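Local coordinates for iron-regulated ABC transporter siderophore-binding protein SirA (Staphylococcus aureus subsp. aureus, PDB 3MWF) that binds the iron-loaded siderophore staphyloferrin B and probably hands it to an ABC transporter for iron uptake, at residues T26-A31 with V88-R93; G44-W49 with G69-P74; S48-P53 with S228-K233. All coordinates share one frame; numbering follows the deposited sequence.

Contact 1 (T26-A31 with V88-R93). With SE8 (5-[(2-{[(3S)-5-{[(2S)-2-amino-2-carboxyethyl]amino}-3-carboxy-3-hydroxy-5-oxopentanoyl]amino}ethyl)amino]-2,5-dioxopentanoic acid), chain C.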
# COMPACT_ATOMS: atom_id res chain seq x y z
N THR A 26 16.01 2.45 -0.80
CA THR A 26 14.57 2.61 -0.55
C THR A 26 14.19 1.95 0.75
O THR A 26 14.44 0.76 0.95
CB THR A 26 13.74 2.06 -1.74
OG1 THR A 26 14.24 0.76 -2.11
CG2 THR A 26 13.82 2.99 -2.92
N LEU A 27 13.58 2.73 1.65
CA LEU A 27 13.31 2.28 3.03
C LEU A 27 11.86 1.92 3.32
O LEU A 27 11.51 1.71 4.47
CB LEU A 27 13.78 3.34 4.04
CG LEU A 27 15.28 3.65 3.95
CD1 LEU A 27 15.66 4.64 5.04
CD2 LEU A 27 16.12 2.39 4.10
N TYR A 28 11.02 1.88 2.29
CA TYR A 28 9.74 1.19 2.44
C TYR A 28 9.35 0.46 1.17
O TYR A 28 9.82 0.81 0.10
CB TYR A 28 8.64 2.15 2.91
CG TYR A 28 8.34 3.35 2.07
CD1 TYR A 28 9.02 4.56 2.28
CD2 TYR A 28 7.28 3.34 1.15
CE1 TYR A 28 8.68 5.71 1.55
CE2 TYR A 28 6.95 4.47 0.40
CZ TYR A 28 7.63 5.66 0.64
OH TYR A 28 7.32 6.80 -0.06
N GLN A 29 8.48 -0.54 1.29
CA GLN A 29 8.17 -1.42 0.15
C GLN A 29 7.79 -0.64 -1.10
O GLN A 29 8.25 -0.94 -2.19
CB GLN A 29 6.99 -2.33 0.52
CG GLN A 29 7.07 -2.98 1.91
CD GLN A 29 8.24 -3.93 2.05
OE1 GLN A 29 8.45 -4.79 1.20
NE2 GLN A 29 9.03 -3.77 3.12
N GLY A 30 6.90 0.34 -0.95
CA GLY A 30 6.37 1.06 -2.11
C GLY A 30 7.43 1.87 -2.82
O GLY A 30 7.37 2.04 -4.01
N ALA A 31 8.40 2.39 -2.05
CA ALA A 31 9.49 3.18 -2.61
C ALA A 31 10.35 2.25 -3.47
O ALA A 31 10.78 2.62 -4.57
CB ALA A 31 10.32 3.81 -1.49
N VAL A 88 15.37 7.13 0.20
CA VAL A 88 13.94 7.46 0.23
C VAL A 88 13.35 6.85 1.52
O VAL A 88 13.38 5.62 1.73
CB VAL A 88 13.16 6.91 -1.02
CG1 VAL A 88 11.67 7.28 -0.95
CG2 VAL A 88 13.75 7.46 -2.33
N ALA A 89 12.83 7.73 2.38
CA ALA A 89 12.40 7.37 3.73
C ALA A 89 10.94 7.77 3.87
O ALA A 89 10.38 8.35 2.94
CB ALA A 89 13.24 8.11 4.79
N SER A 90 10.36 7.43 5.02
CA SER A 90 9.01 7.88 5.37
C SER A 90 9.03 8.44 6.80
O SER A 90 9.83 8.00 7.64
CB SER A 90 8.01 6.71 5.27
OG SER A 90 8.25 5.72 6.26
N LYS A 91 8.14 9.38 7.08
CA LYS A 91 8.02 9.90 8.44
C LYS A 91 7.52 8.77 9.34
O LYS A 91 8.03 8.55 10.44
CB LYS A 91 7.09 11.13 8.46
CG LYS A 91 6.96 11.85 9.81
CD LYS A 91 6.57 13.30 9.53
CE LYS A 91 5.31 13.73 10.29
NZ LYS A 91 5.56 13.92 11.76
N VAL A 92 6.55 7.99 8.85
CA VAL A 92 6.02 6.95 9.71
C VAL A 92 7.08 5.93 10.20
O VAL A 92 7.08 5.55 11.38
CB VAL A 92 4.77 6.27 9.11
CG1 VAL A 92 5.11 5.50 7.84
CG2 VAL A 92 4.14 5.38 10.16
N ARG A 93 7.99 5.51 9.33
CA ARG A 93 9.00 4.54 9.76
C ARG A 93 10.24 5.20 10.35
O ARG A 93 10.82 4.67 11.29
CB ARG A 93 9.46 3.67 8.59
CG ARG A 93 8.34 2.93 7.84
CD ARG A 93 7.54 2.05 8.74
NE ARG A 93 6.60 1.29 7.92
CZ ARG A 93 5.53 0.68 8.40
NH1 ARG A 93 5.22 0.76 9.68
NH2 ARG A 93 4.75 -0.02 7.57
C1 SE8 C . 4.53 -3.14 11.16
C2 SE8 C . 3.58 -4.31 11.06
C3 SE8 C . 3.90 -5.16 9.84
N4 SE8 C . 3.67 -4.45 8.58
C5 SE8 C . 2.53 -4.55 7.92
C6 SE8 C . 2.35 -3.65 6.73
C7 SE8 C . 1.86 -2.27 7.16
C8 SE8 C . 1.87 -1.35 5.92
C9 SE8 C . 1.19 0.00 6.13
N10 SE8 C . 1.31 0.58 7.33
C11 SE8 C . 0.71 1.87 7.54
C12 SE8 C . 1.76 2.91 7.89
N13 SE8 C . 1.19 4.08 8.53
C14 SE8 C . 0.90 4.16 9.87
C15 SE8 C . 1.54 3.20 10.82
C16 SE8 C . 0.68 1.97 10.67
C17 SE8 C . 1.38 0.66 10.86
C18 SE8 C . 0.76 -0.18 11.88
O19 SE8 C . 5.70 -3.36 11.55
O20 SE8 C . 4.09 -2.00 10.92
N21 SE8 C . 2.20 -3.80 10.99
O22 SE8 C . 1.63 -5.32 8.23
C23 SE8 C . 0.48 -2.38 7.79
O24 SE8 C . -0.52 -2.55 7.06
O25 SE8 C . 0.36 -2.28 9.04
O26 SE8 C . 2.73 -1.77 8.19
O27 SE8 C . 0.59 0.52 5.21
O28 SE8 C . 0.11 4.97 10.32
O29 SE8 C . 2.29 0.26 10.13
O30 SE8 C . 0.91 -1.40 11.79
O31 SE8 C . 0.05 0.33 12.78
O HOH W 1 10.45 4.15 5.35
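Thr26 and Val88 pair as neighbours in two parallel strands, 24-26 and 86-90, near the middle of the mixed sheet of the N-terminal lobe, and the contact is the place where both strands leave that sheet towards the siderophore. The pairing ends with Leu27 N donating to Val88 O (2.9 Å); the donor lies almost in line with the carbonyl bond. Leu27 then lays CD1 against Ala89 CB at 4.2 Å, and Leu101 of helix 98-104 touches both side chains. On the opposite flank, Ala31 CB meets Val88 CG1 and also sits over the centre of the Tyr28 ring. Tyr28 holds CG between its backbone N and carbonyl carbon (chi1 58°), which swings the ring across the second strand: Ala89 O lies at its edge, in plane, 3.4 Å from CE1, while Ser90 CB approaches CD1 obliquely. The phenol hydroxyl goes further, to Thr110 and Thr119. Both segments turn into helices here, with Tyr28 and Ser90 at the N-cap positions. Ser90 OG accepts from Arg93 N (3.1 Å), a capping bond that fixes the first turn. From that turn Arg93, bent at chi2 (-58°), extends to the siderophore: Arg93 NH2 donates to SE8 O26 at 2.7 Å. Arg93 NH1 donates to SE8 O29 at 3.0 Å. A weaker bond runs from NH1 to O20. Its NE is taken by the carboxylate of Glu71. Val92 CG2 packs on C15 of SE8 at 3.5 Å. With donors engaged on both sides, the guanidinium has little freedom to rotate, and its positive charge probably helps hold the oxygen-rich ligand.

Contact 2 (G44-W49 with G69-P74). With SE8 (5-[(2-{[(3S)-5-{[(2S)-2-amino-2-carboxyethyl]amino}-3-carboxy-3-hydroxy-5-oxopentanoyl]amino}ethyl)amino]-2,5-dioxopentanoic acid), chain C.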
# COMPACT_ATOMS: atom_id res chain seq x y z
N GLY A 44 20.17 -0.57 -2.50
CA GLY A 44 19.78 -1.12 -1.21
C GLY A 44 18.28 -0.95 -1.01
O GLY A 44 17.69 0.00 -1.48
N ALA A 45 17.67 -1.90 -0.30
CA ALA A 45 16.22 -1.86 -0.01
C ALA A 45 15.94 -2.53 1.30
O ALA A 45 16.65 -3.45 1.70
CB ALA A 45 15.43 -2.54 -1.11
N VAL A 46 14.87 -2.10 1.97
CA VAL A 46 14.43 -2.87 3.12
C VAL A 46 13.87 -4.24 2.65
O VAL A 46 13.43 -4.39 1.51
CB VAL A 46 13.37 -2.12 3.97
CG1 VAL A 46 14.07 -0.94 4.76
CG2 VAL A 46 12.17 -1.64 3.11
N GLU A 47 13.97 -5.23 3.52
CA GLU A 47 13.45 -6.57 3.19
C GLU A 47 11.93 -6.52 2.99
O GLU A 47 11.25 -5.68 3.57
CB GLU A 47 13.82 -7.57 4.27
CG GLU A 47 13.00 -7.51 5.51
CD GLU A 47 13.50 -8.44 6.59
OE1 GLU A 47 14.62 -8.97 6.46
OE2 GLU A 47 12.78 -8.59 7.59
N SER A 48 11.42 -7.42 2.16
CA SER A 48 9.98 -7.55 1.99
C SER A 48 9.32 -8.05 3.27
O SER A 48 9.94 -8.74 4.09
CB SER A 48 9.68 -8.50 0.82
OG SER A 48 10.37 -9.74 1.01
N TRP A 49 8.04 -7.74 3.45
CA TRP A 49 7.36 -8.14 4.65
C TRP A 49 7.13 -9.65 4.71
O TRP A 49 7.12 -10.25 5.80
CB TRP A 49 5.99 -7.47 4.73
CG TRP A 49 5.99 -6.00 5.05
CD1 TRP A 49 5.57 -4.99 4.24
CD2 TRP A 49 6.40 -5.39 6.28
NE1 TRP A 49 5.71 -3.76 4.87
CE2 TRP A 49 6.20 -3.98 6.13
CE3 TRP A 49 6.90 -5.88 7.49
CZ2 TRP A 49 6.48 -3.06 7.16
CZ3 TRP A 49 7.20 -4.96 8.52
CH2 TRP A 49 6.98 -3.56 8.34
N GLY A 69 17.90 -4.29 5.96
CA GLY A 69 17.23 -4.59 7.22
C GLY A 69 15.71 -4.52 7.12
O GLY A 69 15.16 -4.45 6.02
N GLN A 70 15.06 -4.50 8.27
CA GLN A 70 13.60 -4.57 8.36
C GLN A 70 12.99 -3.17 8.32
O GLN A 70 13.52 -2.23 8.92
CB GLN A 70 13.17 -5.31 9.63
CG GLN A 70 13.75 -6.72 9.74
CD GLN A 70 13.19 -7.55 10.90
OE1 GLN A 70 13.35 -8.77 10.93
NE2 GLN A 70 12.55 -6.89 11.86
N GLU A 71 11.88 -3.04 7.61
CA GLU A 71 11.26 -1.71 7.45
C GLU A 71 11.02 -0.92 8.75
O GLU A 71 11.20 0.28 8.77
CB GLU A 71 10.00 -1.83 6.59
CG GLU A 71 9.34 -0.45 6.30
CD GLU A 71 8.28 -0.52 5.24
OE1 GLU A 71 8.49 -1.20 4.20
OE2 GLU A 71 7.25 0.19 5.45
N PRO A 72 10.63 -1.60 9.85
CA PRO A 72 10.45 -0.81 11.08
C PRO A 72 11.74 -0.24 11.68
O PRO A 72 11.66 0.67 12.51
CB PRO A 72 9.88 -1.83 12.06
CG PRO A 72 9.12 -2.78 11.16
CD PRO A 72 10.04 -2.94 9.99
N ALA A 73 12.89 -0.76 11.28
CA ALA A 73 14.18 -0.31 11.86
C ALA A 73 15.35 -0.72 11.01
O ALA A 73 16.09 -1.68 11.35
CB ALA A 73 14.34 -0.84 13.30
N PRO A 74 15.55 -0.02 9.89
CA PRO A 74 16.63 -0.39 8.97
C PRO A 74 18.01 -0.16 9.58
O PRO A 74 18.16 0.62 10.54
CB PRO A 74 16.41 0.55 7.78
CG PRO A 74 15.66 1.70 8.34
CD PRO A 74 14.71 1.05 9.33
C1 SE8 C . 4.53 -3.14 11.16
C2 SE8 C . 3.58 -4.31 11.06
C3 SE8 C . 3.90 -5.16 9.84
N4 SE8 C . 3.67 -4.45 8.58
C5 SE8 C . 2.53 -4.55 7.92
C6 SE8 C . 2.35 -3.65 6.73
C7 SE8 C . 1.86 -2.27 7.16
C8 SE8 C . 1.87 -1.35 5.92
C9 SE8 C . 1.19 0.00 6.13
N10 SE8 C . 1.31 0.58 7.33
C11 SE8 C . 0.71 1.87 7.54
C12 SE8 C . 1.76 2.91 7.89
N13 SE8 C . 1.19 4.08 8.53
C14 SE8 C . 0.90 4.16 9.87
C15 SE8 C . 1.54 3.20 10.82
C16 SE8 C . 0.68 1.97 10.67
C17 SE8 C . 1.38 0.66 10.86
C18 SE8 C . 0.76 -0.18 11.88
O19 SE8 C . 5.70 -3.36 11.55
O20 SE8 C . 4.09 -2.00 10.92
N21 SE8 C . 2.20 -3.80 10.99
O22 SE8 C . 1.63 -5.32 8.23
C23 SE8 C . 0.48 -2.38 7.79
O24 SE8 C . -0.52 -2.55 7.06
O25 SE8 C . 0.36 -2.28 9.04
O26 SE8 C . 2.73 -1.77 8.19
O27 SE8 C . 0.59 0.52 5.21
O28 SE8 C . 0.11 4.97 10.32
O29 SE8 C . 2.29 0.26 10.13
O30 SE8 C . 0.91 -1.40 11.79
O31 SE8 C . 0.05 0.33 12.78
O HOH W 2 10.69 -5.06 6.26
O HOH W 3 5.04 -1.09 4.57
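Trp49 receives the siderophore on one ring face, N4 of SE8 standing 3.3 Å above the plane and displaced toward the rim, while Pro72 and Glu71 support the benzo end of the indole. Pro72 CD lies 3.5 Å from Trp49 CH2, and Pro72 CG touches O19 of the ligand as well. With CG anti to the backbone N (chi1 -177°) and the chain extended, Glu71 passes the indole at about a right angle, its carboxylate tilted 51° to the ring and CD 3.7 Å from Trp49 CZ2. Water 3 sits in the plane of the indole at its edge, accepting from Trp49 NE1 at 2.8 Å and donating to Glu71 OE2. These groups follow parallel strands 44-45 and 66-70, toward one edge of the N-terminal lobe's sheet, where a type I turn from Gln70 to Ala73 leads into antiparallel strand 73-74, the outermost there. Glu47 N donates to Gly69 O (2.9 Å, 170° at the hydrogen). Next to that bond Val46 packs CG1 on Pro74 CB at 4.1 Å and turns CG2 to Glu71. Water 2 ties Glu47 O to Glu71 N. Further out, Arg93 and Gln29 each take one oxygen of the Glu71 carboxylate, holding it at this tilt beside the indole.

Contact 3 (S48-P53 with S228-K233). With SE8 (5-[(2-{[(3S)-5-{[(2S)-2-amino-2-carboxyethyl]amino}-3-carboxy-3-hydroxy-5-oxopentanoyl]amino}ethyl)amino]-2,5-dioxopentanoic acid), chain C.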
# COMPACT_ATOMS: atom_id res chain seq x y z
N SER A 48 11.42 -7.42 2.16
CA SER A 48 9.98 -7.55 1.99
C SER A 48 9.32 -8.05 3.27
O SER A 48 9.94 -8.74 4.09
CB SER A 48 9.68 -8.50 0.82
OG SER A 48 10.37 -9.74 1.01
N TRP A 49 8.04 -7.74 3.45
CA TRP A 49 7.36 -8.14 4.65
C TRP A 49 7.13 -9.65 4.71
O TRP A 49 7.12 -10.25 5.80
CB TRP A 49 5.99 -7.47 4.73
CG TRP A 49 5.99 -6.00 5.05
CD1 TRP A 49 5.57 -4.99 4.24
CD2 TRP A 49 6.40 -5.39 6.28
NE1 TRP A 49 5.71 -3.76 4.87
CE2 TRP A 49 6.20 -3.98 6.13
CE3 TRP A 49 6.90 -5.88 7.49
CZ2 TRP A 49 6.48 -3.06 7.16
CZ3 TRP A 49 7.20 -4.96 8.52
CH2 TRP A 49 6.98 -3.56 8.34
N THR A 50 6.88 -10.23 3.55
CA THR A 50 6.74 -11.70 3.44
C THR A 50 7.57 -12.10 2.23
O THR A 50 8.11 -11.23 1.54
CB THR A 50 5.27 -12.15 3.22
OG1 THR A 50 4.79 -11.59 1.98
CG2 THR A 50 4.38 -11.75 4.40
N GLN A 51 7.67 -13.41 1.96
CA GLN A 51 8.55 -13.87 0.87
C GLN A 51 9.96 -13.28 1.02
O GLN A 51 10.59 -12.95 0.04
CB GLN A 51 8.00 -13.50 -0.50
CG GLN A 51 6.59 -14.10 -0.74
CD GLN A 51 6.04 -13.80 -2.11
OE1 GLN A 51 6.46 -12.87 -2.78
NE2 GLN A 51 5.07 -14.62 -2.53
N LYS A 52 10.45 -13.21 2.26
CA LYS A 52 11.72 -12.53 2.51
C LYS A 52 12.85 -13.20 1.75
O LYS A 52 12.85 -14.43 1.61
CB LYS A 52 12.05 -12.57 4.00
CG LYS A 52 11.05 -11.87 4.89
CD LYS A 52 11.58 -11.79 6.32
CE LYS A 52 10.60 -11.03 7.19
NZ LYS A 52 11.27 -10.53 8.45
N PRO A 53 13.85 -12.43 1.30
CA PRO A 53 14.06 -10.99 1.51
C PRO A 53 13.43 -10.08 0.45
O PRO A 53 13.44 -8.86 0.63
CB PRO A 53 15.58 -10.87 1.43
CG PRO A 53 15.95 -11.86 0.44
CD PRO A 53 15.05 -13.05 0.70
N SER A 228 -3.47 -11.27 6.79
CA SER A 228 -2.11 -10.73 6.75
C SER A 228 -1.67 -10.27 8.12
O SER A 228 -2.36 -9.50 8.78
CB SER A 228 -2.03 -9.55 5.76
OG SER A 228 -0.71 -9.02 5.68
N ASP A 229 -0.54 -10.79 8.57
CA ASP A 229 0.12 -10.29 9.79
C ASP A 229 1.59 -10.72 9.72
O ASP A 229 1.98 -11.79 10.27
CB ASP A 229 -0.58 -10.81 11.07
CG ASP A 229 -0.10 -10.11 12.33
OD1 ASP A 229 0.97 -9.47 12.31
OD2 ASP A 229 -0.76 -10.23 13.39
N PRO A 230 2.41 -9.92 9.01
CA PRO A 230 3.74 -10.40 8.62
C PRO A 230 4.62 -10.77 9.79
O PRO A 230 5.39 -11.75 9.70
CB PRO A 230 4.35 -9.18 7.93
CG PRO A 230 3.14 -8.61 7.19
CD PRO A 230 2.02 -8.72 8.24
N ASN A 231 4.53 -10.00 10.85
CA ASN A 231 5.40 -10.25 11.99
C ASN A 231 4.87 -11.16 13.10
O ASN A 231 5.55 -11.38 14.13
CB ASN A 231 5.97 -8.93 12.47
CG ASN A 231 7.06 -8.42 11.52
OD1 ASN A 231 7.46 -7.26 11.57
ND2 ASN A 231 7.56 -9.31 10.66
N ALA A 232 3.69 -11.74 12.88
CA ALA A 232 3.15 -12.76 13.80
C ALA A 232 4.15 -13.91 13.88
O ALA A 232 4.66 -14.36 12.86
CB ALA A 232 1.79 -13.30 13.33
N LYS A 233 4.41 -14.40 15.09
CA LYS A 233 5.27 -15.58 15.25
C LYS A 233 4.59 -16.87 14.83
O LYS A 233 5.27 -17.81 14.41
CB LYS A 233 5.81 -15.65 16.69
CG LYS A 233 6.77 -14.49 16.96
CD LYS A 233 7.56 -14.60 18.22
CE LYS A 233 8.86 -13.77 18.08
NZ LYS A 233 10.10 -14.57 17.65
C1 SE8 C . 4.53 -3.14 11.16
C2 SE8 C . 3.58 -4.31 11.06
C3 SE8 C . 3.90 -5.16 9.84
N4 SE8 C . 3.67 -4.45 8.58
C5 SE8 C . 2.53 -4.55 7.92
C6 SE8 C . 2.35 -3.65 6.73
C7 SE8 C . 1.86 -2.27 7.16
C8 SE8 C . 1.87 -1.35 5.92
C9 SE8 C . 1.19 0.00 6.13
N10 SE8 C . 1.31 0.58 7.33
C11 SE8 C . 0.71 1.87 7.54
C12 SE8 C . 1.76 2.91 7.89
N13 SE8 C . 1.19 4.08 8.53
C14 SE8 C . 0.90 4.16 9.87
C15 SE8 C . 1.54 3.20 10.82
C16 SE8 C . 0.68 1.97 10.67
C17 SE8 C . 1.38 0.66 10.86
C18 SE8 C . 0.76 -0.18 11.88
O19 SE8 C . 5.70 -3.36 11.55
O20 SE8 C . 4.09 -2.00 10.92
N21 SE8 C . 2.20 -3.80 10.99
O22 SE8 C . 1.63 -5.32 8.23
C23 SE8 C . 0.48 -2.38 7.79
O24 SE8 C . -0.52 -2.55 7.06
O25 SE8 C . 0.36 -2.28 9.04
O26 SE8 C . 2.73 -1.77 8.19
O27 SE8 C . 0.59 0.52 5.21
O28 SE8 C . 0.11 4.97 10.32
O29 SE8 C . 2.29 0.26 10.13
O30 SE8 C . 0.91 -1.40 11.79
O31 SE8 C . 0.05 0.33 12.78
O HOH W 4 8.49 -9.06 8.20
O HOH W 5 6.99 -12.44 7.34
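A chi1 of -75° puts Asn231 CG opposite its own carbonyl carbon, and chi2 of 166° then turns the amide so that OD1 comes to the edge of the Trp49 ring, near its plane, 3.8 Å from CZ3, while ND2 faces water 4. That water accepts from ND2 at 2.6 Å and donates to Trp49 O. Water 5 gives the same carbonyl a second bond, at 2.7 Å, and donates its other proton to Pro230 O at 2.9 Å. Between the protein atoms themselves the touch is made by Pro230: CG lies 3.9 Å from Trp49 CB, CB rests near Trp49 O, and Thr50 CG2 comes up more loosely to CB. Pro230 CD meets O22 of SE8 at 3.4 Å, and Leu273 of helix 268-273 touches both Pro230 and Thr50. Each partner is a loop with its own bracing. In 48-53, Ser48 N bonds to Pro53 O and Ser48 OG to Thr50 O; in 228-233, a type I turn from Asp229 to Ala232 places Pro230 and Asn231 at its two central positions, facing Trp49. One loop belongs to the N-terminal lobe, the other follows strand 222-227 of the C-terminal sheet, so they meet across the binding cleft over the ligand. The lobes join here through two waters on Trp49 O and through apolar contact, and since SE8 touches both Trp49 and Pro230, the bound ligand probably contributes to holding the loops together.

All three contacts touch SE8, contacts 1 and 2 from the N-terminal lobe and contact 3 from both lobes. Contacts 1 and 2 belong to the same sheet, their centres about 9 Å apart, and meet in the Arg93 NE to Glu71 OE2 salt bridge of 2.8 Å, which connects the ligand-gripping arginine to the support of the indole. Contacts 2 and 3, with centres about 11 Å apart, share Ser48 and Trp49; a salt bridge of 2.6 Å between Lys52 NZ and Glu47 OE2 joins them. Contacts 1 and 3 are about 17 Å apart between centres, yet Arg93 NH2 lies 3.5 Å from Trp49 CZ2. Trp49, shared by contacts 2 and 3, has its side chain about 5 Å from the bound iron(III).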